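Response regulator receiver protein (Pseudoalteromonas atlantica T6c, PDB 3KTO) is a CheY-like response regulator receiver protein that probably takes part in signal transduction or transcription regulation. Local coordinates at residues P82-A87 and H114-D119; M54-H59 and I68-T73. One frame throughout, in Å; residues are numbered along the deposited sequence.

Contact 1 of 2, residues P82-A87 and H114-D119; sequences PTIVMA and HVLVHD
In the alpha/beta fold of a response regulator receiver, Ile84 and Met86 of strand 83-87, which lies between strands 51-57 and 105-108 in the sheet, meet Leu116 and Asp119 of the C-terminal helix 113-127. The helix runs nearly antiparallel to the strand, at 159°, with 10.6 Å between the axes of the two short segments. Long side chains bridge that gap. Ile84 has CG1 beside its backbone N and anti to its carbonyl carbon (chi1 -60°), and an extended second torsion carries CD1 out to the helix. There it lies against the methylene of Asp119, with Ile84 CD1 and Asp119 CB 3.5 Å apart. The aspartate thus meets the isoleucine with its apolar stem, while its carboxylate projects past the contact close to that of Asp105, a pairing that would probably raise its proton affinity.

One helical turn earlier, Leu116 sends CD1 between two neighbours from the strand: it is 4.3 Å from Ile84 CD1, and Met86 SE lies equally near to Leu116 CD1. Met86, here selenomethionine, suits this place because its unbranched chain is long enough to span from sheet to helix. No hydrogen bond crosses the contact; the atoms that touch are carbons and the selenium. Helix 16-26 packs beside it, Leu22 touching both Met86 and Leu116, while Ile107 of the edge strand 105-108 meets Ile84 and Asp119, and Phe111 covers Met86 and Leu116.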
loop_
_atom_site.group_PDB
_atom_site.type_symbol
_atom_site.label_atom_id
_atom_site.label_comp_id
_atom_site.label_asym_id
_atom_site.label_seq_id
_atom_site.Cartn_x
_atom_site.Cartn_y
_atom_site.Cartn_z
ATOM N N PRO A 82 13.848 22.300 -7.020
ATOM C CA PRO A 82 14.264 20.929 -7.327
ATOM C C PRO A 82 13.253 20.008 -6.668
ATOM O O PRO A 82 13.024 20.101 -5.460
ATOM C CB PRO A 82 15.636 20.827 -6.671
ATOM C CG PRO A 82 16.146 22.232 -6.738
ATOM C CD PRO A 82 14.933 23.042 -6.358
ATOM N N THR A 83 12.643 19.130 -7.454
ATOM C CA THR A 83 11.633 18.235 -6.917
ATOM C C THR A 83 11.941 16.757 -7.102
ATOM O O THR A 83 12.291 16.309 -8.194
ATOM C CB THR A 83 10.266 18.533 -7.549
ATOM O OG1 THR A 83 9.899 19.893 -7.273
ATOM C CG2 THR A 83 9.206 17.587 -7.005
ATOM N N ILE A 84 11.809 16.012 -6.010
ATOM C CA ILE A 84 12.024 14.571 -6.005
ATOM C C ILE A 84 10.624 13.949 -6.031
ATOM O O ILE A 84 9.826 14.174 -5.122
ATOM C CB ILE A 84 12.725 14.104 -4.701
ATOM C CG1 ILE A 84 14.089 14.774 -4.551
ATOM C CG2 ILE A 84 12.881 12.602 -4.708
ATOM C CD1 ILE A 84 14.766 14.458 -3.219
ATOM N N VAL A 85 10.306 13.199 -7.075
ATOM C CA VAL A 85 9.002 12.553 -7.155
ATOM C C VAL A 85 9.141 11.092 -6.695
ATOM O O VAL A 85 10.081 10.403 -7.086
ATOM C CB VAL A 85 8.450 12.625 -8.591
ATOM C CG1 VAL A 85 7.172 11.816 -8.697
ATOM C CG2 VAL A 85 8.174 14.091 -8.963
HETATM N N MSE A 86 8.220 10.640 -5.843
HETATM C CA MSE A 86 8.252 9.281 -5.318
HETATM C C MSE A 86 6.920 8.587 -5.575
HETATM O O MSE A 86 5.873 9.230 -5.629
HETATM C CB MSE A 86 8.526 9.303 -3.814
HETATM C CG MSE A 86 9.815 10.032 -3.425
HETATM SE SE MSE A 86 10.166 9.963 -1.516
HETATM C CE MSE A 86 10.974 8.206 -1.467
ATOM N N ALA A 87 6.964 7.272 -5.735
ATOM C CA ALA A 87 5.747 6.509 -5.983
ATOM C C ALA A 87 5.957 5.067 -5.550
ATOM O O ALA A 87 7.034 4.505 -5.732
ATOM C CB ALA A 87 5.380 6.568 -7.477
ATOM N N HIS A 114 19.669 5.637 1.392
ATOM C CA HIS A 114 20.795 6.465 0.962
ATOM C C HIS A 114 20.509 7.196 -0.344
ATOM O O HIS A 114 21.043 8.276 -0.585
ATOM C CB HIS A 114 22.103 5.659 0.866
ATOM C CG HIS A 114 22.231 4.823 -0.367
ATOM N ND1 HIS A 114 21.816 3.510 -0.425
ATOM C CD2 HIS A 114 22.755 5.104 -1.583
ATOM C CE1 HIS A 114 22.082 3.019 -1.623
ATOM N NE2 HIS A 114 22.651 3.966 -2.345
ATOM N N VAL A 115 19.650 6.626 -1.179
ATOM C CA VAL A 115 19.303 7.283 -2.431
ATOM C C VAL A 115 18.556 8.568 -2.092
ATOM O O VAL A 115 18.898 9.647 -2.566
ATOM C CB VAL A 115 18.397 6.391 -3.304
ATOM C CG1 VAL A 115 17.923 7.164 -4.533
ATOM C CG2 VAL A 115 19.163 5.150 -3.734
ATOM N N LEU A 116 17.536 8.449 -1.253
ATOM C CA LEU A 116 16.764 9.615 -0.867
ATOM C C LEU A 116 17.648 10.616 -0.134
ATOM O O LEU A 116 17.649 11.798 -0.461
ATOM C CB LEU A 116 15.593 9.215 0.026
ATOM C CG LEU A 116 14.817 10.403 0.600
ATOM C CD1 LEU A 116 14.122 11.163 -0.523
ATOM C CD2 LEU A 116 13.812 9.907 1.623
ATOM N N VAL A 117 18.404 10.144 0.852
ATOM C CA VAL A 117 19.267 11.036 1.619
ATOM C C VAL A 117 20.203 11.794 0.682
ATOM O O VAL A 117 20.352 13.011 0.785
ATOM C CB VAL A 117 20.075 10.244 2.684
ATOM C CG1 VAL A 117 21.046 11.168 3.413
ATOM C CG2 VAL A 117 19.117 9.618 3.682
ATOM N N HIS A 118 20.800 11.074 -0.258
ATOM C CA HIS A 118 21.708 11.683 -1.214
ATOM C C HIS A 118 21.022 12.758 -2.058
ATOM O O HIS A 118 21.552 13.857 -2.222
ATOM C CB HIS A 118 22.305 10.608 -2.125
ATOM C CG HIS A 118 23.250 11.148 -3.151
ATOM N ND1 HIS A 118 22.821 11.702 -4.339
ATOM C CD2 HIS A 118 24.598 11.273 -3.142
ATOM C CE1 HIS A 118 23.864 12.147 -5.017
ATOM N NE2 HIS A 118 24.954 11.900 -4.312
ATOM N N ASP A 119 19.846 12.442 -2.595
ATOM C CA ASP A 119 19.104 13.398 -3.417
ATOM C C ASP A 119 18.797 14.683 -2.667
ATOM O O ASP A 119 18.884 15.778 -3.226
ATOM C CB ASP A 119 17.787 12.791 -3.904
ATOM C CG ASP A 119 17.986 11.773 -5.006
ATOM O OD1 ASP A 119 19.108 11.695 -5.547
ATOM O OD2 ASP A 119 17.013 11.062 -5.337
#

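Contact 2 of 2, residues M54-H59 and I68-T73; sequences MIIEAH and IELLET
Ile56, Ile68 and Ala58 bury the most surface where strand 51-57 and the turn after it meet helix 66-76, the first half of a beta-alpha-beta crossover. Ile56 points from the sheet toward the helix and meets Leu70, whose branched end comes in across it at about a right angle. The methyls that touch are Ile56 CD1 and Leu70 CD2, at 4.2 Å. Leu70 CG lies anti to the backbone N, beside the carbonyl carbon (chi1 171°), which swings the isobutyl group down onto the strand. A beta-branched isoleucine and a gamma-branched leucine fill such an interface well, since each offers a broad hydrocarbon surface and has no polar group to satisfy.

Just past the strand's C-terminal end the two backbones converge, with the CA atoms of Ala58 and Ile68 only 5.4 Å apart. Alanine fits this close approach: its single methyl is met by the ethyl branch of Ile68, the distance from Ala58 CB to Ile68 CD1 being 4.1 Å. The same methyl also sits over the centre of the His59 ring, 3.9 Å above its plane. The turn is fastened from the strand's last residue, as the Glu57 carboxylate uses the anti lone pair of OE2 to take a nearly straight bond from His59 N, 2.8 Å away. The other oxygen of Glu57 forms a salt bridge with Lys109, and Glu57 probably occupies the position at which receivers usually carry their phosphoacceptor aspartate.

Around this core, Ile68 reaches on to Thr94, Arg97 and Ala98 of helix 92-100, and Ala58 rests on Val85 and Ala87 of the adjacent strand 83-87. His59 also packs against Pro110 of the second subunit.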
loop_
_atom_site.group_PDB
_atom_site.type_symbol
_atom_site.label_atom_id
_atom_site.label_comp_id
_atom_site.label_asym_id
_atom_site.label_seq_id
_atom_site.Cartn_x
_atom_site.Cartn_y
_atom_site.Cartn_z
HETATM N N MSE A 54 11.387 20.218 -2.985
HETATM C CA MSE A 54 10.126 19.535 -2.723
HETATM C C MSE A 54 10.221 18.028 -2.970
HETATM O O MSE A 54 11.048 17.560 -3.746
HETATM C CB MSE A 54 9.000 20.107 -3.601
HETATM C CG MSE A 54 8.528 21.515 -3.214
HETATM SE SE MSE A 54 6.904 22.086 -4.135
HETATM C CE MSE A 54 5.776 20.682 -3.563
ATOM N N ILE A 55 9.363 17.284 -2.286
ATOM C CA ILE A 55 9.272 15.834 -2.432
ATOM C C ILE A 55 7.778 15.615 -2.593
ATOM O O ILE A 55 6.980 16.063 -1.756
ATOM C CB ILE A 55 9.775 15.094 -1.197
ATOM C CG1 ILE A 55 11.248 15.441 -0.962
ATOM C CG2 ILE A 55 9.583 13.586 -1.385
ATOM C CD1 ILE A 55 11.896 14.688 0.201
ATOM N N ILE A 56 7.395 14.954 -3.679
ATOM C CA ILE A 56 5.983 14.749 -3.959
ATOM C C ILE A 56 5.670 13.317 -4.374
ATOM O O ILE A 56 6.371 12.733 -5.205
ATOM C CB ILE A 56 5.523 15.704 -5.091
ATOM C CG1 ILE A 56 5.897 17.155 -4.750
ATOM C CG2 ILE A 56 4.031 15.587 -5.313
ATOM C CD1 ILE A 56 5.529 18.157 -5.869
ATOM N N GLU A 57 4.616 12.769 -3.774
ATOM C CA GLU A 57 4.133 11.427 -4.080
ATOM C C GLU A 57 3.419 11.607 -5.413
ATOM O O GLU A 57 2.575 12.494 -5.561
ATOM C CB GLU A 57 3.157 10.958 -2.987
ATOM C CG GLU A 57 2.109 9.917 -3.411
ATOM C CD GLU A 57 2.696 8.605 -3.900
ATOM O OE1 GLU A 57 3.447 7.950 -3.139
ATOM O OE2 GLU A 57 2.399 8.223 -5.052
ATOM N N ALA A 58 3.778 10.782 -6.389
ATOM C CA ALA A 58 3.197 10.878 -7.722
ATOM C C ALA A 58 1.694 10.679 -7.791
ATOM O O ALA A 58 1.022 11.316 -8.608
ATOM C CB ALA A 58 3.889 9.868 -8.682
ATOM N N HIS A 59 1.167 9.800 -6.946
ATOM C CA HIS A 59 -0.261 9.484 -6.985
ATOM C C HIS A 59 -1.007 9.865 -5.710
ATOM O O HIS A 59 -1.534 9.000 -5.005
ATOM C CB HIS A 59 -0.428 7.991 -7.257
ATOM C CG HIS A 59 0.425 7.488 -8.377
ATOM N ND1 HIS A 59 0.430 8.066 -9.628
ATOM C CD2 HIS A 59 1.305 6.460 -8.434
ATOM C CE1 HIS A 59 1.275 7.415 -10.408
ATOM N NE2 HIS A 59 1.821 6.436 -9.707
ATOM N N ILE A 68 2.295 14.596 -9.956
ATOM C CA ILE A 68 3.053 15.114 -11.090
ATOM C C ILE A 68 2.307 16.315 -11.669
ATOM O O ILE A 68 2.917 17.295 -12.081
ATOM C CB ILE A 68 3.241 14.018 -12.164
ATOM C CG1 ILE A 68 4.073 12.878 -11.574
ATOM C CG2 ILE A 68 3.943 14.588 -13.390
ATOM C CD1 ILE A 68 4.067 11.604 -12.415
ATOM N N GLU A 69 0.984 16.237 -11.688
ATOM C CA GLU A 69 0.172 17.346 -12.190
ATOM C C GLU A 69 0.472 18.572 -11.306
ATOM O O GLU A 69 0.620 19.696 -11.792
ATOM C CB GLU A 69 -1.307 16.962 -12.120
ATOM C CG GLU A 69 -2.261 17.983 -12.687
ATOM C CD GLU A 69 -3.699 17.510 -12.626
ATOM O OE1 GLU A 69 -4.158 17.162 -11.523
ATOM O OE2 GLU A 69 -4.371 17.482 -13.679
ATOM N N LEU A 70 0.571 18.347 -10.000
ATOM C CA LEU A 70 0.889 19.431 -9.078
ATOM C C LEU A 70 2.220 20.051 -9.494
ATOM O O LEU A 70 2.343 21.269 -9.577
ATOM C CB LEU A 70 0.987 18.913 -7.641
ATOM C CG LEU A 70 1.515 19.900 -6.595
ATOM C CD1 LEU A 70 0.645 21.156 -6.545
ATOM C CD2 LEU A 70 1.527 19.207 -5.243
ATOM N N LEU A 71 3.216 19.210 -9.757
ATOM C CA LEU A 71 4.526 19.708 -10.178
ATOM C C LEU A 71 4.390 20.523 -11.466
ATOM O O LEU A 71 4.946 21.609 -11.579
ATOM C CB LEU A 71 5.508 18.542 -10.412
ATOM C CG LEU A 71 6.871 18.903 -11.018
ATOM C CD1 LEU A 71 7.535 20.029 -10.223
ATOM C CD2 LEU A 71 7.759 17.653 -11.013
ATOM N N GLU A 72 3.657 19.987 -12.435
ATOM C CA GLU A 72 3.461 20.677 -13.707
ATOM C C GLU A 72 2.804 22.048 -13.494
ATOM O O GLU A 72 3.192 23.034 -14.114
ATOM C CB GLU A 72 2.606 19.820 -14.642
ATOM C CG GLU A 72 3.242 18.464 -14.957
ATOM C CD GLU A 72 2.341 17.542 -15.764
ATOM O OE1 GLU A 72 1.109 17.716 -15.734
ATOM O OE2 GLU A 72 2.872 16.618 -16.412
ATOM N N THR A 73 1.818 22.101 -12.607
ATOM C CA THR A 73 1.126 23.349 -12.322
ATOM C C THR A 73 2.070 24.397 -11.743
ATOM O O THR A 73 2.078 25.547 -12.182
ATOM C CB THR A 73 -0.025 23.130 -11.331
ATOM O OG1 THR A 73 -1.048 22.346 -11.965
ATOM C CG2 THR A 73 -0.605 24.475 -10.875
#

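Overall arrangement
Contacts 1 and 2 lie in series along the chain, contact 2 closing before contact 1 opens, and their centres are 13 Å apart on opposite sides of the chain's centre. They share one five-stranded parallel sheet: strands 51-57 and 83-87 are neighbours in it, joined by backbone bonds such as Ile84 N to Met54 O, 2.8 Å. Helix 66-76 covers one face of the sheet and helix 113-127 the other, so the contacts together make up part of both hydrophobic layers of the three-layer receiver fold. Strand 83-87 follows helix 66-76 in the chain, so the crossover that contains contact 2 ends in the strand on which contact 1 is built.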